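Putative pachytene checkpoint protein 2 (Caenorhabditis elegans, PDB 4XGU) binds and hydrolyses ATP as an AAA+ protein remodeler and probably plays a key role in chromosome recombination during meiosis. Local coordinates at residues W125-V130 / G191-L196; R173-T178 / A313-N318; T183-L188 / L296-L301; M209-S214 / L250-E255. All coordinates share one frame; numbering follows the deposited sequence.

All four contacts are largely buried and all belong to or pack on one sheet of the AAA+ ATPase core; Asn318, in interaction 2, is the only touching residue classed as exposed, on an outer strand. Interactions 2 and 4 pair parallel neighbours of that sheet through backbone hydrogen bonds, the first with mostly apolar side chains beside them, the second with two carboxylates brought together. Interactions 1 and 3 use successive parts of helix 185-199: its N-terminal end holds ADP phosphate and reaches strand 293-299, whereas farther along a glutamine grips the chain leaving strand 123-127. Trp125 and Glu211 tie interactions 1 and 4, while Asn300 and Glu253 connect interactions 3 and 4.

Interaction 1. Residues W125-V130 / G191-L196; sequences WQLPCV and GLAQHL
Leu127 opens the contact at the end of strand 123-127, its CB directed at helix 185-199. Its CG stands anti to the carbonyl carbon (chi1 -65°), and the two methyls divide the work: CD1 rests on Ala193, 3.8 Å from Ala193 CB, while CD2 lies against the amide oxygen of Gln194. At Pro128 the chain turns through a cis peptide bond, and Pro128 CB comes to 3.3 Å from Gln194 NE2, beside the amide end of that glutamine. Cys129 then offers both of its backbone polar atoms to the same amide. Gln194 NE2 donates to Cys129 O at 3.1 Å, in the carbonyl plane on a lone pair, though the acceptor sits 21° out of the glutamine's own amide plane; Cys129 N returns a weak bond to Gln194 OE1 at 3.4 Å. A bend at chi2 (84°) swings the Gln194 amide across to this backbone. Both ends of the buried amide thus meet Cys129, and the two bonds, one of them weak, would oppose its rotation. Phe132 covers both Leu127 and Gln194, and Phe248 of strand 245-251 meets Leu127 and Ala193. The helix is flanked by helix 145-161, which packs on Leu192 and Leu196, while strand 123-127 runs antiparallel beside strand 206-212.

Interaction 2. Residues R173-T178 / A313-N318; sequences RLILLT and ADIVKN
The carbonyl oxygen of Leu176 is gripped twice by strand 315-318: Lys317 N donates to Leu176 O at 2.9 Å, and the CA-H of Val316 approaches the same oxygen. Lys317 O is met in a similar way, by Thr178 N at 2.9 Å and by the CA-H of Leu177. With Leu176 N bonded to Ile315 O, these give the ladder of a parallel pair from Leu176 onward, the two strand axes 4.8 Å apart and 16° from alignment. At its beginning the ladder passes into a loop, where Asp314 N donates to Leu174 O at 2.9 Å. The Asp314 carboxylate, its CG anti to the carbonyl carbon (chi1 -83°), turns OD2 to the backbone amides of Arg173 and Leu174; both bonds are weak, and OD1 takes the amide of Asn172. With an alanine here the carboxylate is gone, and the amides of Arg173, Leu174 and Asn172 would probably lose an acceptor that ties this turn to the strand start. Leu176 and Val316 lie side by side, Leu176 CD2 being 3.8 Å from Val316 CG2, and Leu174 CD2 covers Ala313. On the other face Leu177 CD2 presses on Lys317 CB at 3.6 Å, while the lysine amine leads off to a salt bridge with Glu148. Strand 315-318 is an edge strand of the sheet within this chain, with strand 293-299 on the far side of 174-178; helices 145-161 and 185-199 pack on the face of Ile175 and Leu177, and helix 307-312 on that of Leu176 and Val316.

Interaction 3. Residues T183-L188 / L296-L301; sequences TGKTSL and LCTSNL. With ADP (adenosine-5'-diphosphate), chain H.
The Walker A lysine, Lys185, crosses from the P-loop to strand 293-299 and the asparagine that follows it. Its side chain passes Thr298 at about a right angle, its CB 3.3 Å from Thr298 OG1, with CD as near. Bends at chi3 (-122°) and chi4 (63°) then curl the amine round to Asn300, where Lys185 NZ donates to OD1 at a short 2.5 Å, in the carbonyl plane. The amine also bonds ADP O1B, at 3.1 Å from Lys185 NZ, and makes a weak, longer bond to Thr298 OG1. Replaced by an alanine, the residue would probably leave O1B without its lysine charge and Asn300 OD1 without its donor. This is the strand-loop-helix phosphate site of P-loop ATPases, in which amides at the start of helix 185-199 face the diphosphate. Gly184 N bonds O1B at 2.9 Å, and its positive phi, together with adenine N7 close by, leaves no room for a side chain. Thr186 grips O2B of ADP twice, through its amide N at 2.7 Å and its hydroxyl OG1 at 2.8 Å. Ser187 does likewise for O1A of the alpha phosphate, Ser187 N lying 2.8 Å from it. Asn300, just past the strand end, is placed like the sensor 1 residue of AAA+ ATPases; its OD1 comes to within 3.6 Å of ADP O3B, and its ND2 is held by Glu253 OE2.

Interaction 4. Residues M209-S214 / L250-E255; sequences MLEINS and LIDEVE
Asp252, at the end of the strand whose Leu-Ile-Asp-Glu run fits the Walker B motif of P-loop ATPases, brings its carboxylate up to that of Glu211 on the neighbouring strand 206-212. The two carboxylate planes stand 85° apart, nearly perpendicular, and Glu211 OE2 stands 3.1 Å from Asp252 OD2, a pair of acceptors with no bond between them. Glu211 is stretched out, its CG anti to the backbone N (chi1 -178°), which lays it alongside Leu250 and takes its other oxygen, OE1, to the indole NE1 of Trp125. Across the same face Met209 meets Leu250 obliquely, its methyl CE touching both CB and CD2, the latter at 3.6 Å. Beneath these side chains the strands pair in parallel: Leu250 N bonds Leu210 O, Ile212 N reaches Leu250 O at 2.8 Å, and Asp252 N donates to Ile212 O. Ile212 and Ile251 meet more loosely on the opposite face. Asp252 also neighbours Thr186 of the P-loop. In the loop after strand 206-212, Ser214 comes up against the Asp252 carboxylate, Ser214 CB being 3.3 Å from Asp252 OD2.

Interaction 1. Residues W125-V130 / G191-L196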
loop_
_atom_site.group_PDB
_atom_site.type_symbol
_atom_site.label_atom_id
_atom_site.label_comp_id
_atom_site.label_asym_id
_atom_site.label_seq_id
_atom_site.Cartn_x
_atom_site.Cartn_y
_atom_site.Cartn_z
ATOM N N TRP B 125 18.428 33.454 15.378
ATOM C CA TRP B 125 18.052 34.701 16.033
ATOM C C TRP B 125 18.880 34.931 17.291
ATOM O O TRP B 125 19.046 34.029 18.112
ATOM C CB TRP B 125 16.565 34.700 16.392
ATOM C CG TRP B 125 15.646 34.678 15.213
ATOM C CD1 TRP B 125 15.118 33.578 14.603
ATOM C CD2 TRP B 125 15.129 35.812 14.514
ATOM N NE1 TRP B 125 14.309 33.958 13.559
ATOM C CE2 TRP B 125 14.299 35.326 13.484
ATOM C CE3 TRP B 125 15.290 37.194 14.655
ATOM C CZ2 TRP B 125 13.633 36.171 12.600
ATOM C CZ3 TRP B 125 14.629 38.033 13.776
ATOM C CH2 TRP B 125 13.810 37.520 12.761
ATOM N N GLN B 126 19.395 36.144 17.435
ATOM C CA GLN B 126 20.138 36.532 18.626
ATOM C C GLN B 126 19.176 37.108 19.664
ATOM O O GLN B 126 18.527 38.124 19.415
ATOM C CB GLN B 126 21.220 37.553 18.263
ATOM C CG GLN B 126 22.262 37.784 19.341
ATOM C CD GLN B 126 23.146 36.575 19.561
ATOM O OE1 GLN B 126 23.400 35.802 18.637
ATOM N NE2 GLN B 126 23.616 36.401 20.791
ATOM N N LEU B 127 19.081 36.469 20.827
ATOM C CA LEU B 127 18.088 36.868 21.826
ATOM C C LEU B 127 18.673 37.656 22.996
ATOM O O LEU B 127 19.708 37.278 23.549
ATOM C CB LEU B 127 17.362 35.637 22.367
ATOM C CG LEU B 127 16.518 34.871 21.352
ATOM C CD1 LEU B 127 15.686 33.808 22.055
ATOM C CD2 LEU B 127 15.637 35.829 20.569
ATOM N N PRO B 128 17.991 38.742 23.398
ATOM C CA PRO B 128 16.744 39.247 22.801
ATOM C C PRO B 128 16.970 40.208 21.633
ATOM O O PRO B 128 17.866 41.046 21.691
ATOM C CB PRO B 128 16.076 39.976 23.964
ATOM C CG PRO B 128 17.214 40.452 24.797
ATOM C CD PRO B 128 18.309 39.426 24.664
ATOM N N CYS B 129 16.156 40.086 20.587
ATOM C CA CYS B 129 16.319 40.899 19.379
ATOM C C CYS B 129 15.264 41.979 19.242
ATOM O O CYS B 129 14.255 41.952 19.931
ATOM C CB CYS B 129 16.286 40.017 18.127
ATOM S SG CYS B 129 14.800 39.011 17.970
ATOM N N VAL B 130 15.480 42.911 18.318
ATOM C CA VAL B 130 14.540 44.018 18.142
ATOM C C VAL B 130 13.202 43.536 17.615
ATOM O O VAL B 130 12.187 44.157 17.888
ATOM C CB VAL B 130 15.093 45.118 17.200
ATOM C CG1 VAL B 130 16.522 45.331 17.426
ATOM C CG2 VAL B 130 14.910 44.769 15.741
ATOM N N GLY B 191 7.821 35.313 21.510
ATOM C CA GLY B 191 7.757 36.155 22.691
ATOM C C GLY B 191 8.180 35.434 23.951
ATOM O O GLY B 191 8.806 36.024 24.837
ATOM N N LEU B 192 7.832 34.153 24.031
ATOM C CA LEU B 192 8.182 33.329 25.183
ATOM C C LEU B 192 9.694 33.202 25.330
ATOM O O LEU B 192 10.239 33.375 26.420
ATOM C CB LEU B 192 7.548 31.946 25.056
ATOM C CG LEU B 192 7.989 30.902 26.075
ATOM C CD1 LEU B 192 7.611 31.337 27.480
ATOM C CD2 LEU B 192 7.369 29.562 25.734
ATOM N N ALA B 193 10.363 32.900 24.223
ATOM C CA ALA B 193 11.816 32.816 24.200
ATOM C C ALA B 193 12.453 34.179 24.474
ATOM O O ALA B 193 13.532 34.257 25.061
ATOM C CB ALA B 193 12.291 32.267 22.864
ATOM N N GLN B 194 11.787 35.248 24.046
ATOM C CA GLN B 194 12.285 36.600 24.280
ATOM C C GLN B 194 12.359 36.888 25.773
ATOM O O GLN B 194 13.359 37.411 26.268
ATOM C CB GLN B 194 11.392 37.635 23.590
ATOM C CG GLN B 194 11.872 39.079 23.718
ATOM C CD GLN B 194 12.905 39.458 22.670
ATOM O OE1 GLN B 194 13.445 38.601 21.971
ATOM N NE2 GLN B 194 13.181 40.750 22.555
ATOM N N HIS B 195 11.297 36.537 26.489
ATOM C CA HIS B 195 11.240 36.783 27.923
ATOM C C HIS B 195 12.206 35.877 28.676
ATOM O O HIS B 195 12.938 36.334 29.555
ATOM C CB HIS B 195 9.812 36.594 28.448
ATOM C CG HIS B 195 8.934 37.794 28.257
ATOM N ND1 HIS B 195 9.105 38.962 28.969
ATOM C CD2 HIS B 195 7.873 38.002 27.441
ATOM C CE1 HIS B 195 8.192 39.841 28.595
ATOM N NE2 HIS B 195 7.432 39.284 27.670
ATOM N N LEU B 196 12.208 34.596 28.330
ATOM C CA LEU B 196 13.057 33.627 29.012
ATOM C C LEU B 196 14.533 33.987 28.905
ATOM O O LEU B 196 15.282 33.830 29.865
ATOM C CB LEU B 196 12.821 32.230 28.453
ATOM C CG LEU B 196 11.505 31.575 28.874
ATOM C CD1 LEU B 196 11.333 30.250 28.163
ATOM C CD2 LEU B 196 11.461 31.383 30.384
#

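Interaction 2. Residues R173-T178 / A313-N318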
loop_
_atom_site.group_PDB
_atom_site.type_symbol
_atom_site.label_atom_id
_atom_site.label_comp_id
_atom_site.label_asym_id
_atom_site.label_seq_id
_atom_site.Cartn_x
_atom_site.Cartn_y
_atom_site.Cartn_z
ATOM N N ARG B 173 11.948 18.740 27.840
ATOM C CA ARG B 173 12.510 19.946 27.227
ATOM C C ARG B 173 11.870 20.265 25.880
ATOM O O ARG B 173 12.427 21.023 25.087
ATOM C CB ARG B 173 14.029 19.822 27.056
ATOM C CG ARG B 173 14.824 20.849 27.837
ATOM C CD ARG B 173 15.357 20.281 29.137
ATOM N NE ARG B 173 16.407 19.292 28.912
ATOM C CZ ARG B 173 17.044 18.650 29.887
ATOM N NH1 ARG B 173 16.737 18.898 31.153
ATOM N NH2 ARG B 173 17.986 17.762 29.596
ATOM N N LEU B 174 10.701 19.687 25.626
ATOM C CA LEU B 174 9.954 19.969 24.404
ATOM C C LEU B 174 8.586 20.529 24.762
ATOM O O LEU B 174 7.975 20.108 25.741
ATOM C CB LEU B 174 9.817 18.704 23.544
ATOM C CG LEU B 174 9.271 18.829 22.114
ATOM C CD1 LEU B 174 9.832 17.730 21.228
ATOM C CD2 LEU B 174 7.750 18.783 22.080
ATOM N N ILE B 175 8.106 21.479 23.970
ATOM C CA ILE B 175 6.767 22.023 24.170
ATOM C C ILE B 175 6.028 22.110 22.834
ATOM O O ILE B 175 6.616 22.462 21.813
ATOM C CB ILE B 175 6.819 23.407 24.843
ATOM C CG1 ILE B 175 5.443 24.070 24.821
ATOM C CG2 ILE B 175 7.846 24.291 24.162
ATOM C CD1 ILE B 175 5.461 25.529 25.205
ATOM N N LEU B 176 4.739 21.777 22.851
ATOM C CA LEU B 176 3.933 21.732 21.639
ATOM C C LEU B 176 2.693 22.621 21.726
ATOM O O LEU B 176 1.881 22.484 22.639
ATOM C CB LEU B 176 3.517 20.290 21.352
ATOM C CG LEU B 176 2.600 20.023 20.163
ATOM C CD1 LEU B 176 3.338 20.247 18.861
ATOM C CD2 LEU B 176 2.058 18.607 20.238
ATOM N N LEU B 177 2.555 23.531 20.766
ATOM C CA LEU B 177 1.364 24.368 20.650
ATOM C C LEU B 177 0.574 23.968 19.411
ATOM O O LEU B 177 1.140 23.848 18.326
ATOM C CB LEU B 177 1.745 25.844 20.569
ATOM C CG LEU B 177 2.524 26.434 21.745
ATOM C CD1 LEU B 177 2.940 27.865 21.435
ATOM C CD2 LEU B 177 1.695 26.381 23.014
ATOM N N THR B 178 -0.728 23.746 19.565
ATOM C CA THR B 178 -1.556 23.375 18.421
ATOM C C THR B 178 -2.815 24.230 18.326
ATOM O O THR B 178 -3.239 24.845 19.305
ATOM C CB THR B 178 -1.968 21.894 18.472
ATOM O OG1 THR B 178 -2.816 21.672 19.604
ATOM C CG2 THR B 178 -0.744 20.993 18.571
ATOM N N ALA B 313 6.285 15.457 24.199
ATOM C CA ALA B 313 6.056 16.801 24.704
ATOM C C ALA B 313 5.923 16.833 26.223
ATOM O O ALA B 313 5.309 15.951 26.822
ATOM C CB ALA B 313 4.814 17.402 24.057
ATOM N N ASP B 314 6.513 17.854 26.840
ATOM C CA ASP B 314 6.295 18.132 28.256
ATOM C C ASP B 314 4.863 18.589 28.467
ATOM O O ASP B 314 4.177 18.136 29.384
ATOM C CB ASP B 314 7.258 19.207 28.763
ATOM C CG ASP B 314 8.615 18.651 29.132
ATOM O OD1 ASP B 314 8.668 17.612 29.825
ATOM O OD2 ASP B 314 9.630 19.256 28.729
ATOM N N ILE B 315 4.424 19.500 27.606
ATOM C CA ILE B 315 3.083 20.054 27.686
ATOM C C ILE B 315 2.533 20.344 26.291
ATOM O O ILE B 315 3.247 20.844 25.421
ATOM C CB ILE B 315 3.065 21.341 28.535
ATOM C CG1 ILE B 315 1.661 21.946 28.576
ATOM C CG2 ILE B 315 4.077 22.354 28.007
ATOM C CD1 ILE B 315 1.569 23.212 29.393
ATOM N N VAL B 316 1.267 20.003 26.080
ATOM C CA VAL B 316 0.592 20.299 24.824
ATOM C C VAL B 316 -0.539 21.287 25.068
ATOM O O VAL B 316 -1.500 20.978 25.773
ATOM C CB VAL B 316 0.027 19.032 24.169
ATOM C CG1 VAL B 316 -0.723 19.387 22.896
ATOM C CG2 VAL B 316 1.144 18.041 23.875
ATOM N N LYS B 317 -0.415 22.479 24.491
ATOM C CA LYS B 317 -1.419 23.521 24.661
ATOM C C LYS B 317 -2.194 23.786 23.378
ATOM O O LYS B 317 -1.606 24.006 22.318
ATOM C CB LYS B 317 -0.768 24.818 25.144
ATOM C CG LYS B 317 -0.764 24.982 26.650
ATOM C CD LYS B 317 -2.184 25.072 27.188
ATOM C CE LYS B 317 -2.194 25.183 28.702
ATOM N NZ LYS B 317 -3.577 25.306 29.241
ATOM N N ASN B 318 -3.518 23.764 23.485
ATOM C CA ASN B 318 -4.384 24.083 22.358
ATOM C C ASN B 318 -4.762 25.556 22.352
ATOM O O ASN B 318 -5.324 26.067 23.317
ATOM C CB ASN B 318 -5.648 23.220 22.384
ATOM C CG ASN B 318 -5.458 21.891 21.677
ATOM O OD1 ASN B 318 -5.729 20.827 22.237
ATOM N ND2 ASN B 318 -4.988 21.948 20.436
#

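Interaction 3. Residues T183-L188 / L296-L301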
loop_
_atom_site.group_PDB
_atom_site.type_symbol
_atom_site.label_atom_id
_atom_site.label_comp_id
_atom_site.label_asym_id
_atom_site.label_seq_id
_atom_site.Cartn_x
_atom_site.Cartn_y
_atom_site.Cartn_z
ATOM N N THR B 183 -4.244 31.659 15.068
ATOM C CA THR B 183 -4.236 31.870 16.513
ATOM C C THR B 183 -2.947 32.502 17.040
ATOM O O THR B 183 -2.913 33.021 18.157
ATOM C CB THR B 183 -4.462 30.548 17.251
ATOM O OG1 THR B 183 -3.347 29.679 17.019
ATOM C CG2 THR B 183 -5.732 29.883 16.752
ATOM N N GLY B 184 -1.884 32.447 16.245
ATOM C CA GLY B 184 -0.632 33.082 16.621
ATOM C C GLY B 184 0.238 32.257 17.550
ATOM O O GLY B 184 0.779 32.769 18.528
ATOM N N LYS B 185 0.379 30.973 17.237
ATOM C CA LYS B 185 1.205 30.073 18.031
ATOM C C LYS B 185 2.683 30.416 17.903
ATOM O O LYS B 185 3.439 30.335 18.872
ATOM C CB LYS B 185 0.969 28.628 17.606
ATOM C CG LYS B 185 -0.495 28.251 17.512
ATOM C CD LYS B 185 -0.663 26.816 17.059
ATOM C CE LYS B 185 -1.488 26.744 15.792
ATOM N NZ LYS B 185 -0.831 27.433 14.647
ATOM N N THR B 186 3.092 30.784 16.694
ATOM C CA THR B 186 4.474 31.161 16.435
ATOM C C THR B 186 4.854 32.379 17.265
ATOM O O THR B 186 5.911 32.401 17.896
ATOM C CB THR B 186 4.709 31.469 14.946
ATOM O OG1 THR B 186 4.317 30.340 14.153
ATOM C CG2 THR B 186 6.175 31.780 14.692
ATOM N N SER B 187 3.977 33.381 17.275
ATOM C CA SER B 187 4.210 34.606 18.036
ATOM C C SER B 187 4.392 34.311 19.521
ATOM O O SER B 187 5.219 34.936 20.186
ATOM C CB SER B 187 3.059 35.592 17.832
ATOM O OG SER B 187 3.034 36.081 16.503
ATOM N N LEU B 188 3.619 33.357 20.032
ATOM C CA LEU B 188 3.772 32.908 21.412
ATOM C C LEU B 188 5.176 32.367 21.656
ATOM O O LEU B 188 5.820 32.710 22.646
ATOM C CB LEU B 188 2.738 31.833 21.751
ATOM C CG LEU B 188 1.314 32.291 22.061
ATOM C CD1 LEU B 188 0.428 31.092 22.357
ATOM C CD2 LEU B 188 1.311 33.256 23.234
ATOM N N LEU B 296 10.682 24.239 20.742
ATOM C CA LEU B 296 9.273 24.613 20.685
ATOM C C LEU B 296 8.667 24.254 19.333
ATOM O O LEU B 296 9.242 24.552 18.288
ATOM C CB LEU B 296 9.098 26.111 20.952
ATOM C CG LEU B 296 9.643 26.694 22.259
ATOM C CD1 LEU B 296 11.091 27.139 22.114
ATOM C CD2 LEU B 296 8.773 27.847 22.718
ATOM N N CYS B 297 7.501 23.619 19.361
ATOM C CA CYS B 297 6.835 23.185 18.138
ATOM C C CYS B 297 5.436 23.784 18.013
ATOM O O CYS B 297 4.755 24.011 19.013
ATOM C CB CYS B 297 6.752 21.658 18.094
ATOM S SG CYS B 297 8.346 20.820 18.238
ATOM N N THR B 298 5.013 24.036 16.781
ATOM C CA THR B 298 3.660 24.506 16.527
ATOM C C THR B 298 3.029 23.691 15.402
ATOM O O THR B 298 3.681 23.391 14.405
ATOM C CB THR B 298 3.631 26.010 16.171
ATOM O OG1 THR B 298 2.331 26.365 15.683
ATOM C CG2 THR B 298 4.660 26.332 15.106
ATOM N N SER B 299 1.766 23.317 15.575
ATOM C CA SER B 299 1.053 22.550 14.557
ATOM C C SER B 299 -0.224 23.269 14.123
ATOM O O SER B 299 -1.146 23.449 14.916
ATOM C CB SER B 299 0.722 21.151 15.078
ATOM O OG SER B 299 0.105 20.365 14.074
ATOM N N ASN B 300 -0.271 23.678 12.859
ATOM C CA ASN B 300 -1.404 24.442 12.345
ATOM C C ASN B 300 -2.648 23.583 12.151
ATOM O O ASN B 300 -3.756 24.102 12.014
ATOM C CB ASN B 300 -1.031 25.125 11.028
ATOM C CG ASN B 300 -0.103 26.309 11.226
ATOM O OD1 ASN B 300 -0.132 26.968 12.266
ATOM N ND2 ASN B 300 0.724 26.588 10.226
ATOM N N LEU B 301 -2.463 22.268 12.134
ATOM C CA LEU B 301 -3.583 21.343 12.009
ATOM C C LEU B 301 -4.107 20.955 13.386
ATOM O O LEU B 301 -3.335 20.793 14.329
ATOM C CB LEU B 301 -3.169 20.091 11.229
ATOM C CG LEU B 301 -4.200 18.965 11.093
ATOM C CD1 LEU B 301 -5.355 19.389 10.195
ATOM C CD2 LEU B 301 -3.543 17.688 10.580
HETATM P PB ADP H . 0.312 30.906 13.675
HETATM O O1B ADP H . -0.981 30.516 14.346
HETATM O O2B ADP H . 1.543 30.559 14.475
HETATM O O3B ADP H . 0.396 30.521 12.214
HETATM P PA ADP H . 1.598 33.420 13.797
HETATM O O1A ADP H . 2.139 33.272 15.198
HETATM O O2A ADP H . 2.479 33.120 12.606
HETATM O O3A ADP H . 0.261 32.521 13.675
HETATM O "O5'" ADP H . 1.082 34.937 13.650
HETATM C "C5'" ADP H . -0.263 35.245 13.297
HETATM C "C4'" ADP H . -0.410 36.758 13.211
HETATM O "O4'" ADP H . -1.747 37.129 13.554
HETATM C "C3'" ADP H . 0.522 37.465 14.180
HETATM O "O3'" ADP H . 1.558 38.144 13.464
HETATM C "C2'" ADP H . -0.339 38.458 14.934
HETATM O "O2'" ADP H . -0.064 39.784 14.473
HETATM C "C1'" ADP H . -1.778 38.089 14.611
HETATM N N9 ADP H . -2.382 37.431 15.798
HETATM C C8 ADP H . -2.765 36.141 15.854
HETATM N N7 ADP H . -3.282 35.827 17.069
HETATM C C5 ADP H . -3.233 36.939 17.821
HETATM C C6 ADP H . -3.617 37.300 19.203
HETATM N N6 ADP H . -4.168 36.381 20.030
HETATM N N1 ADP H . -3.401 38.571 19.604
HETATM C C2 ADP H . -2.852 39.489 18.783
HETATM N N3 ADP H . -2.479 39.232 17.516
HETATM C C4 ADP H . -2.642 37.996 16.982
#

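Interaction 4. Residues M209-S214 / L250-E255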
loop_
_atom_site.group_PDB
_atom_site.type_symbol
_atom_site.label_atom_id
_atom_site.label_comp_id
_atom_site.label_asym_id
_atom_site.label_seq_id
_atom_site.Cartn_x
_atom_site.Cartn_y
_atom_site.Cartn_z
ATOM N N MET B 209 18.427 31.676 19.211
ATOM C CA MET B 209 17.269 30.891 18.791
ATOM C C MET B 209 17.372 30.487 17.330
ATOM O O MET B 209 17.623 31.320 16.460
ATOM C CB MET B 209 15.965 31.659 19.014
ATOM C CG MET B 209 14.791 31.124 18.183
ATOM S SD MET B 209 13.177 31.755 18.699
ATOM C CE MET B 209 12.210 31.471 17.223
ATOM N N LEU B 210 17.169 29.199 17.075
ATOM C CA LEU B 210 17.170 28.660 15.723
ATOM C C LEU B 210 15.759 28.319 15.274
ATOM O O LEU B 210 15.088 27.484 15.878
ATOM C CB LEU B 210 18.063 27.424 15.642
ATOM C CG LEU B 210 19.548 27.756 15.513
ATOM C CD1 LEU B 210 20.402 26.543 15.806
ATOM C CD2 LEU B 210 19.833 28.289 14.118
ATOM N N GLU B 211 15.312 28.978 14.212
ATOM C CA GLU B 211 13.972 28.758 13.691
ATOM C C GLU B 211 14.008 27.920 12.418
ATOM O O GLU B 211 14.743 28.228 11.481
ATOM C CB GLU B 211 13.279 30.094 13.428
ATOM C CG GLU B 211 11.853 29.956 12.928
ATOM C CD GLU B 211 11.170 31.294 12.742
ATOM O OE1 GLU B 211 11.836 32.336 12.930
ATOM O OE2 GLU B 211 9.965 31.300 12.410
ATOM N N ILE B 212 13.208 26.859 12.392
ATOM C CA ILE B 212 13.163 25.951 11.252
ATOM C C ILE B 212 11.776 25.936 10.612
ATOM O O ILE B 212 10.766 26.060 11.307
ATOM C CB ILE B 212 13.544 24.513 11.667
ATOM C CG1 ILE B 212 14.770 24.522 12.581
ATOM C CG2 ILE B 212 13.796 23.645 10.446
ATOM C CD1 ILE B 212 15.170 23.146 13.080
ATOM N N ASN B 213 11.744 25.805 9.286
ATOM C CA ASN B 213 10.510 25.589 8.531
ATOM C C ASN B 213 9.543 26.772 8.572
ATOM O O ASN B 213 8.349 26.598 8.815
ATOM C CB ASN B 213 9.803 24.326 9.038
ATOM C CG ASN B 213 8.812 23.770 8.040
ATOM O OD1 ASN B 213 9.002 23.889 6.831
ATOM N ND2 ASN B 213 7.746 23.160 8.541
ATOM N N SER B 214 10.056 27.972 8.319
ATOM C CA SER B 214 9.217 29.166 8.312
ATOM C C SER B 214 9.233 29.863 6.952
ATOM O O SER B 214 10.181 30.580 6.628
ATOM C CB SER B 214 9.667 30.142 9.400
ATOM O OG SER B 214 10.935 30.693 9.095
ATOM N N LEU B 250 12.714 26.531 17.295
ATOM C CA LEU B 250 11.325 26.646 16.882
ATOM C C LEU B 250 11.087 25.856 15.600
ATOM O O LEU B 250 11.874 25.938 14.656
ATOM C CB LEU B 250 10.939 28.112 16.684
ATOM C CG LEU B 250 9.530 28.360 16.144
ATOM C CD1 LEU B 250 8.492 27.799 17.100
ATOM C CD2 LEU B 250 9.294 29.839 15.903
ATOM N N ILE B 251 10.005 25.087 15.577
ATOM C CA ILE B 251 9.648 24.295 14.406
ATOM C C ILE B 251 8.206 24.586 13.989
ATOM O O ILE B 251 7.265 24.291 14.724
ATOM C CB ILE B 251 9.828 22.790 14.680
ATOM C CG1 ILE B 251 11.284 22.493 15.044
ATOM C CG2 ILE B 251 9.403 21.971 13.473
ATOM C CD1 ILE B 251 11.498 21.143 15.680
ATOM N N ASP B 252 8.043 25.173 12.808
ATOM C CA ASP B 252 6.729 25.579 12.321
ATOM C C ASP B 252 6.124 24.547 11.376
ATOM O O ASP B 252 6.854 23.817 10.706
ATOM C CB ASP B 252 6.821 26.934 11.619
ATOM C CG ASP B 252 7.392 28.017 12.513
ATOM O OD1 ASP B 252 6.985 28.090 13.693
ATOM O OD2 ASP B 252 8.251 28.791 12.041
ATOM N N GLU B 253 4.792 24.509 11.323
ATOM C CA GLU B 253 4.054 23.581 10.463
ATOM C C GLU B 253 4.573 22.155 10.584
ATOM O O GLU B 253 4.899 21.522 9.581
ATOM C CB GLU B 253 4.124 24.032 9.002
ATOM C CG GLU B 253 3.200 25.185 8.659
ATOM C CD GLU B 253 2.371 24.912 7.415
ATOM O OE1 GLU B 253 2.787 24.068 6.591
ATOM O OE2 GLU B 253 1.297 25.536 7.267
ATOM N N VAL B 254 4.647 21.661 11.816
ATOM C CA VAL B 254 5.282 20.379 12.107
ATOM C C VAL B 254 4.713 19.229 11.279
ATOM O O VAL B 254 5.451 18.355 10.822
ATOM C CB VAL B 254 5.152 20.024 13.601
ATOM C CG1 VAL B 254 5.796 18.685 13.888
ATOM C CG2 VAL B 254 5.789 21.102 14.453
ATOM N N GLU B 255 3.405 19.240 11.067
ATOM C CA GLU B 255 2.762 18.142 10.361
ATOM C C GLU B 255 2.945 18.237 8.850
ATOM O O GLU B 255 2.653 17.285 8.124
ATOM C CB GLU B 255 1.282 18.086 10.720
ATOM C CG GLU B 255 1.049 17.858 12.203
ATOM C CD GLU B 255 -0.386 17.507 12.519
ATOM O OE1 GLU B 255 -1.024 18.243 13.304
ATOM O OE2 GLU B 255 -0.882 16.491 11.986
#